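PDB 4FLN: protease Do-like 2, chloroplastic from Arabidopsis thaliana, which is a serine protease that performs the primary cleavage of photodamaged D1 protein in photosystem II of plant chloroplasts. Local coordinates for residues L64-Q69 and G494-R499; F239-E244 and Q330-D335. All coordinates share one frame; numbering follows the deposited sequence.

Contact 1: L64-Q69 and G494-R499; sequences LPWQKQ and GIPSER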
loop_
_atom_site.group_PDB
_atom_site.type_symbol
_atom_site.label_atom_id
_atom_site.label_comp_id
_atom_site.label_asym_id
_atom_site.label_seq_id
_atom_site.Cartn_x
_atom_site.Cartn_y
_atom_site.Cartn_z
ATOM N N LEU B 64 28.658 9.365 4.935
ATOM C CA LEU B 64 29.678 9.763 5.901
ATOM C C LEU B 64 30.970 8.986 5.609
ATOM O O LEU B 64 31.170 7.901 6.157
ATOM C CB LEU B 64 29.201 9.453 7.324
ATOM C CG LEU B 64 27.757 9.798 7.711
ATOM C CD1 LEU B 64 27.286 8.930 8.876
ATOM C CD2 LEU B 64 27.601 11.277 8.040
ATOM N N PRO B 65 31.840 9.513 4.724
ATOM C CA PRO B 65 32.913 8.594 4.327
ATOM C C PRO B 65 34.195 8.609 5.166
ATOM O O PRO B 65 35.266 8.396 4.597
ATOM C CB PRO B 65 33.267 9.116 2.938
ATOM C CG PRO B 65 33.051 10.603 3.057
ATOM C CD PRO B 65 31.869 10.777 3.968
ATOM N N TRP B 66 34.085 8.776 6.481
ATOM C CA TRP B 66 35.160 8.459 7.417
ATOM C C TRP B 66 34.777 7.155 8.093
ATOM O O TRP B 66 35.494 6.647 8.946
ATOM C CB TRP B 66 35.354 9.575 8.444
ATOM C CG TRP B 66 34.059 10.134 8.905
ATOM C CD1 TRP B 66 33.294 9.677 9.931
ATOM C CD2 TRP B 66 33.350 11.237 8.332
ATOM N NE1 TRP B 66 32.154 10.436 10.044
ATOM C CE2 TRP B 66 32.164 11.400 9.070
ATOM C CE3 TRP B 66 33.606 12.108 7.266
ATOM C CZ2 TRP B 66 31.233 12.395 8.779
ATOM C CZ3 TRP B 66 32.686 13.093 6.981
ATOM C CH2 TRP B 66 31.511 13.229 7.735
ATOM N N GLN B 67 33.609 6.646 7.708
ATOM C CA GLN B 67 32.983 5.495 8.353
ATOM C C GLN B 67 32.731 4.367 7.364
ATOM O O GLN B 67 32.742 4.554 6.140
ATOM C CB GLN B 67 31.633 5.876 8.972
ATOM C CG GLN B 67 31.683 6.568 10.320
ATOM C CD GLN B 67 30.294 6.754 10.930
ATOM O OE1 GLN B 67 29.311 6.162 10.471
ATOM N NE2 GLN B 67 30.212 7.579 11.971
ATOM N N LYS B 68 32.486 3.187 7.912
ATOM C CA LYS B 68 32.123 2.051 7.103
ATOM C C LYS B 68 30.694 1.593 7.417
ATOM O O LYS B 68 30.166 1.877 8.489
ATOM C CB LYS B 68 33.158 0.940 7.282
ATOM C CG LYS B 68 34.519 1.330 6.697
ATOM C CD LYS B 68 35.481 0.158 6.595
ATOM C CE LYS B 68 36.570 0.437 5.570
ATOM N NZ LYS B 68 36.015 0.552 4.187
ATOM N N GLN B 69 30.056 0.927 6.461
ATOM C CA GLN B 69 28.735 0.365 6.693
ATOM C C GLN B 69 28.822 -0.851 7.607
ATOM O O GLN B 69 29.909 -1.265 8.012
ATOM C CB GLN B 69 28.086 -0.028 5.371
ATOM C CG GLN B 69 27.824 1.146 4.452
ATOM C CD GLN B 69 26.921 0.778 3.299
ATOM O OE1 GLN B 69 26.797 -0.399 2.944
ATOM N NE2 GLN B 69 26.270 1.778 2.715
ATOM N N GLY B 494 31.743 13.273 15.552
ATOM C CA GLY B 494 33.113 13.723 15.531
ATOM C C GLY B 494 33.880 12.718 14.700
ATOM O O GLY B 494 33.483 11.556 14.545
ATOM N N ILE B 495 35.000 13.171 14.160
ATOM C CA ILE B 495 35.595 12.491 13.032
ATOM C C ILE B 495 37.094 12.388 13.247
ATOM O O ILE B 495 37.728 13.317 13.754
ATOM C CB ILE B 495 35.272 13.253 11.721
ATOM C CG1 ILE B 495 33.796 13.671 11.694
ATOM C CG2 ILE B 495 35.598 12.418 10.501
ATOM C CD1 ILE B 495 33.400 14.500 10.485
ATOM N N PRO B 496 37.664 11.241 12.869
ATOM C CA PRO B 496 39.082 10.944 13.080
ATOM C C PRO B 496 40.005 11.932 12.387
ATOM O O PRO B 496 40.950 12.421 13.006
ATOM C CB PRO B 496 39.236 9.568 12.434
ATOM C CG PRO B 496 37.870 8.963 12.510
ATOM C CD PRO B 496 36.934 10.094 12.301
ATOM N N SER B 497 39.720 12.228 11.122
ATOM C CA SER B 497 40.647 12.974 10.275
ATOM C C SER B 497 39.954 13.976 9.360
ATOM O O SER B 497 38.816 13.771 8.949
ATOM C CB SER B 497 41.480 12.008 9.430
ATOM O OG SER B 497 41.932 12.635 8.243
ATOM N N GLU B 498 40.664 15.052 9.034
ATOM C CA GLU B 498 40.139 16.090 8.157
ATOM C C GLU B 498 40.031 15.577 6.731
ATOM O O GLU B 498 39.236 16.080 5.934
ATOM C CB GLU B 498 41.055 17.311 8.176
ATOM C CG GLU B 498 42.429 17.050 7.601
ATOM C CD GLU B 498 42.850 18.111 6.610
ATOM O OE1 GLU B 498 43.767 17.842 5.808
ATOM O OE2 GLU B 498 42.264 19.215 6.633
ATOM N N ARG B 499 40.841 14.570 6.425
ATOM C CA ARG B 499 40.946 14.033 5.080
ATOM C C ARG B 499 40.733 12.539 5.065
ATOM O O ARG B 499 40.549 11.898 6.098
ATOM C CB ARG B 499 42.352 14.268 4.518
ATOM C CG ARG B 499 42.627 15.640 3.977
ATOM C CD ARG B 499 44.082 15.758 3.564
ATOM N NE ARG B 499 44.588 17.105 3.817
ATOM C CZ ARG B 499 44.903 17.986 2.870
ATOM N NH1 ARG B 499 44.782 17.664 1.588
ATOM N NH2 ARG B 499 45.351 19.187 3.207
#
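W66 and I495 make an apolar contact between domains: an indole on a protease loop, between strands 50-57 and 72-82, meets an isoleucine that follows helix 479-493 at the end of the second PDZ domain. The isoleucine lies over one face of the ring and touches it with both branches. Its CD1 sits 3.4 Å above the indole plane of W66, over the six-membered ring and toward that end of the indole, where I495 CD1 is 3.5 Å from W66 CZ2. CG2 covers the five-membered ring in a CH-pi contact, although its modelled approach is too close to be taken literally. I495 can span both rings because CG1 stands anti to the carbonyl carbon (chi1 -44°) and the chain then extends to CD1 (chi2 176°). P496 adds a looser touch near the base of the tryptophan, with P496 CD 4.2 Å from W66 CB. On the opposite face, L64 of the same loop brings its CB to 3.7 Å above the W66 plane. Y372 also meets the indole edge-to-face. I374 packs against both W66 and I495, which roots the pair in the second PDZ domain. An alanine in place of W66 would probably leave a gap between L64 and I495 and deprive Y372 of its aromatic partner. Beyond I495, in 494-499, S497 OG donates to R499 O at 2.7 Å, and R499 bridges to D458. The protease loop also faces another chain, since Q67 NE2 bonds to K68 O of a second subunit. The indole thus lies between L64 of its own loop and I495 of the PDZ domain, an instance of interdomain packing in which a loop joining the first two strands of a chymotrypsin-like barrel docks on the second PDZ domain of the same HtrA-type chain.

Contact 2: F239-E244 and Q330-D335; sequences FLTDYE and QKFAGD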
loop_
_atom_site.group_PDB
_atom_site.type_symbol
_atom_site.label_atom_id
_atom_site.label_comp_id
_atom_site.label_asym_id
_atom_site.label_seq_id
_atom_site.Cartn_x
_atom_site.Cartn_y
_atom_site.Cartn_z
ATOM N N PHE B 239 38.341 -11.940 -19.950
ATOM C CA PHE B 239 38.810 -11.595 -18.625
ATOM C C PHE B 239 40.112 -12.318 -18.286
ATOM O O PHE B 239 41.064 -11.721 -17.787
ATOM C CB PHE B 239 37.737 -11.910 -17.585
ATOM C CG PHE B 239 38.113 -11.493 -16.203
ATOM C CD1 PHE B 239 38.209 -10.151 -15.880
ATOM C CD2 PHE B 239 38.391 -12.438 -15.235
ATOM C CE1 PHE B 239 38.569 -9.764 -14.617
ATOM C CE2 PHE B 239 38.752 -12.058 -13.969
ATOM C CZ PHE B 239 38.844 -10.719 -13.654
ATOM N N LEU B 240 40.157 -13.609 -18.559
ATOM C CA LEU B 240 41.342 -14.378 -18.218
ATOM C C LEU B 240 42.570 -13.931 -19.007
ATOM O O LEU B 240 43.637 -13.755 -18.426
ATOM C CB LEU B 240 41.093 -15.878 -18.378
ATOM C CG LEU B 240 40.048 -16.458 -17.424
ATOM C CD1 LEU B 240 39.827 -17.943 -17.706
ATOM C CD2 LEU B 240 40.445 -16.222 -15.969
ATOM N N THR B 241 42.437 -13.748 -20.319
ATOM C CA THR B 241 43.598 -13.338 -21.105
ATOM C C THR B 241 43.989 -11.904 -20.754
ATOM O O THR B 241 45.171 -11.558 -20.744
ATOM C CB THR B 241 43.438 -13.541 -22.653
ATOM O OG1 THR B 241 43.547 -12.284 -23.332
ATOM C CG2 THR B 241 42.126 -14.193 -23.002
ATOM N N ASP B 242 42.995 -11.080 -20.439
ATOM C CA ASP B 242 43.280 -9.741 -19.956
ATOM C C ASP B 242 44.262 -9.884 -18.798
ATOM O O ASP B 242 45.302 -9.231 -18.759
ATOM C CB ASP B 242 41.995 -9.042 -19.507
ATOM C CG ASP B 242 42.218 -7.594 -19.091
ATOM O OD1 ASP B 242 41.238 -6.925 -18.694
ATOM O OD2 ASP B 242 43.369 -7.117 -19.149
ATOM N N TYR B 243 43.935 -10.781 -17.874
ATOM C CA TYR B 243 44.721 -10.979 -16.661
ATOM C C TYR B 243 46.096 -11.592 -16.926
ATOM O O TYR B 243 47.088 -11.184 -16.321
ATOM C CB TYR B 243 43.927 -11.836 -15.669
ATOM C CG TYR B 243 44.615 -12.081 -14.353
ATOM C CD1 TYR B 243 45.035 -11.025 -13.555
ATOM C CD2 TYR B 243 44.820 -13.369 -13.893
ATOM C CE1 TYR B 243 45.659 -11.252 -12.338
ATOM C CE2 TYR B 243 45.443 -13.608 -12.687
ATOM C CZ TYR B 243 45.858 -12.549 -11.912
ATOM O OH TYR B 243 46.474 -12.798 -10.708
ATOM N N GLU B 244 46.163 -12.570 -17.824
ATOM C CA GLU B 244 47.445 -13.181 -18.153
ATOM C C GLU B 244 48.394 -12.165 -18.772
ATOM O O GLU B 244 49.519 -12.003 -18.309
ATOM C CB GLU B 244 47.269 -14.383 -19.082
ATOM C CG GLU B 244 46.926 -15.662 -18.353
ATOM C CD GLU B 244 46.964 -16.876 -19.256
ATOM O OE1 GLU B 244 46.790 -16.711 -20.482
ATOM O OE2 GLU B 244 47.177 -17.993 -18.737
ATOM N N GLN B 330 34.787 -7.026 -27.725
ATOM C CA GLN B 330 35.702 -8.159 -27.834
ATOM C C GLN B 330 37.154 -7.715 -27.969
ATOM O O GLN B 330 38.065 -8.543 -28.047
ATOM C CB GLN B 330 35.295 -9.100 -28.973
ATOM C CG GLN B 330 34.390 -10.241 -28.518
ATOM C CD GLN B 330 34.872 -10.878 -27.222
ATOM O OE1 GLN B 330 34.495 -10.454 -26.124
ATOM N NE2 GLN B 330 35.718 -11.891 -27.343
ATOM N N LYS B 331 37.362 -6.406 -27.986
ATOM C CA LYS B 331 38.700 -5.846 -28.075
ATOM C C LYS B 331 39.291 -5.717 -26.679
ATOM O O LYS B 331 38.624 -5.999 -25.689
ATOM C CB LYS B 331 38.654 -4.467 -28.750
ATOM C CG LYS B 331 38.204 -4.463 -30.217
ATOM C CD LYS B 331 39.256 -5.083 -31.137
ATOM C CE LYS B 331 38.925 -4.842 -32.599
ATOM N NZ LYS B 331 39.855 -5.546 -33.519
ATOM N N PHE B 332 40.537 -5.271 -26.598
ATOM C CA PHE B 332 41.149 -4.970 -25.306
ATOM C C PHE B 332 41.497 -3.494 -25.180
ATOM O O PHE B 332 41.625 -2.786 -26.177
ATOM C CB PHE B 332 42.369 -5.854 -25.067
ATOM C CG PHE B 332 42.022 -7.299 -24.885
ATOM C CD1 PHE B 332 41.747 -7.804 -23.620
ATOM C CD2 PHE B 332 41.926 -8.145 -25.975
ATOM C CE1 PHE B 332 41.401 -9.130 -23.455
ATOM C CE2 PHE B 332 41.582 -9.468 -25.814
ATOM C CZ PHE B 332 41.319 -9.963 -24.557
ATOM N N ALA B 333 41.618 -3.013 -23.954
ATOM C CA ALA B 333 41.971 -1.618 -23.765
ATOM C C ALA B 333 43.244 -1.332 -24.548
ATOM O O ALA B 333 44.229 -2.059 -24.439
ATOM C CB ALA B 333 42.156 -1.304 -22.294
ATOM N N GLY B 334 43.204 -0.285 -25.359
ATOM C CA GLY B 334 44.354 0.116 -26.142
ATOM C C GLY B 334 44.297 -0.310 -27.597
ATOM O O GLY B 334 45.062 0.193 -28.420
ATOM N N ASP B 335 43.396 -1.234 -27.919
ATOM C CA ASP B 335 43.319 -1.775 -29.277
ATOM C C ASP B 335 42.845 -0.759 -30.303
ATOM O O ASP B 335 42.101 0.171 -29.984
ATOM C CB ASP B 335 42.393 -2.988 -29.336
ATOM C CG ASP B 335 43.029 -4.241 -28.784
ATOM O OD1 ASP B 335 44.237 -4.205 -28.434
ATOM O OD2 ASP B 335 42.314 -5.268 -28.723
#
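D242 and F332 bring the backbones nearest, with 7.5 Å between D242 CA and F332 CA, where helix 233-246 passes the start of a type II beta turn running from F332 to D335. The phenyl ring of F332 reaches across to the helix, and CE1 and CZ do the touching. Its CZ lies 3.4 Å from T241 OG1, and its CE1 lies 4.0 Å from D242 CB; both helix residues approach obliquely, and the side chains of T241 and F332 run at about a right angle. With CG anti to the carbonyl carbon (chi1 -68°), the ring is carried away from its own chain toward the helix. Two further helix residues complete its setting: H238 stacks on the ring, and R245 makes a cation-pi contact with it. The turn beneath is bound at both ends. D335 N donates to F332 O, while F332 N donates to D335 OD2 at 2.8 Å in a nearly straight bond (163°) that reaches the carboxylate from above its plane. G334 occupies the turn position whose backbone angles call for glycine. The carboxylate of D242 is engaged elsewhere, with OD2 hydrogen-bonded to T250 OG1. K331 O accepts from H238 NE2, adding a polar tie from the helix to the base of the loop. Between the two segments themselves no hydrogen bond forms: across them the ring of F332 is held by van der Waals contact alone, while H238 and R245, of the same helix, add the stack and the cation-pi contact, and D242 is engaged by T250 and D335 by the backbone N of F332.

In the fold
Contacts 1 and 2 illustrate how the two PDZ domains of one chain can each pack against the protease domain at separate places. Contact 1 joins the protease domain to the second PDZ domain, whereas contact 2 joins its closing helix to the loop before strand 336-343 of the first. They lie on opposite sides of the chain's centre, 37 Å apart between centres and about 21 Å between nearest atoms, with contact 2 nested in the chain length that contact 1 encloses. Both lie away from the charge relay system inferred by similarity (H91, D122 and S200).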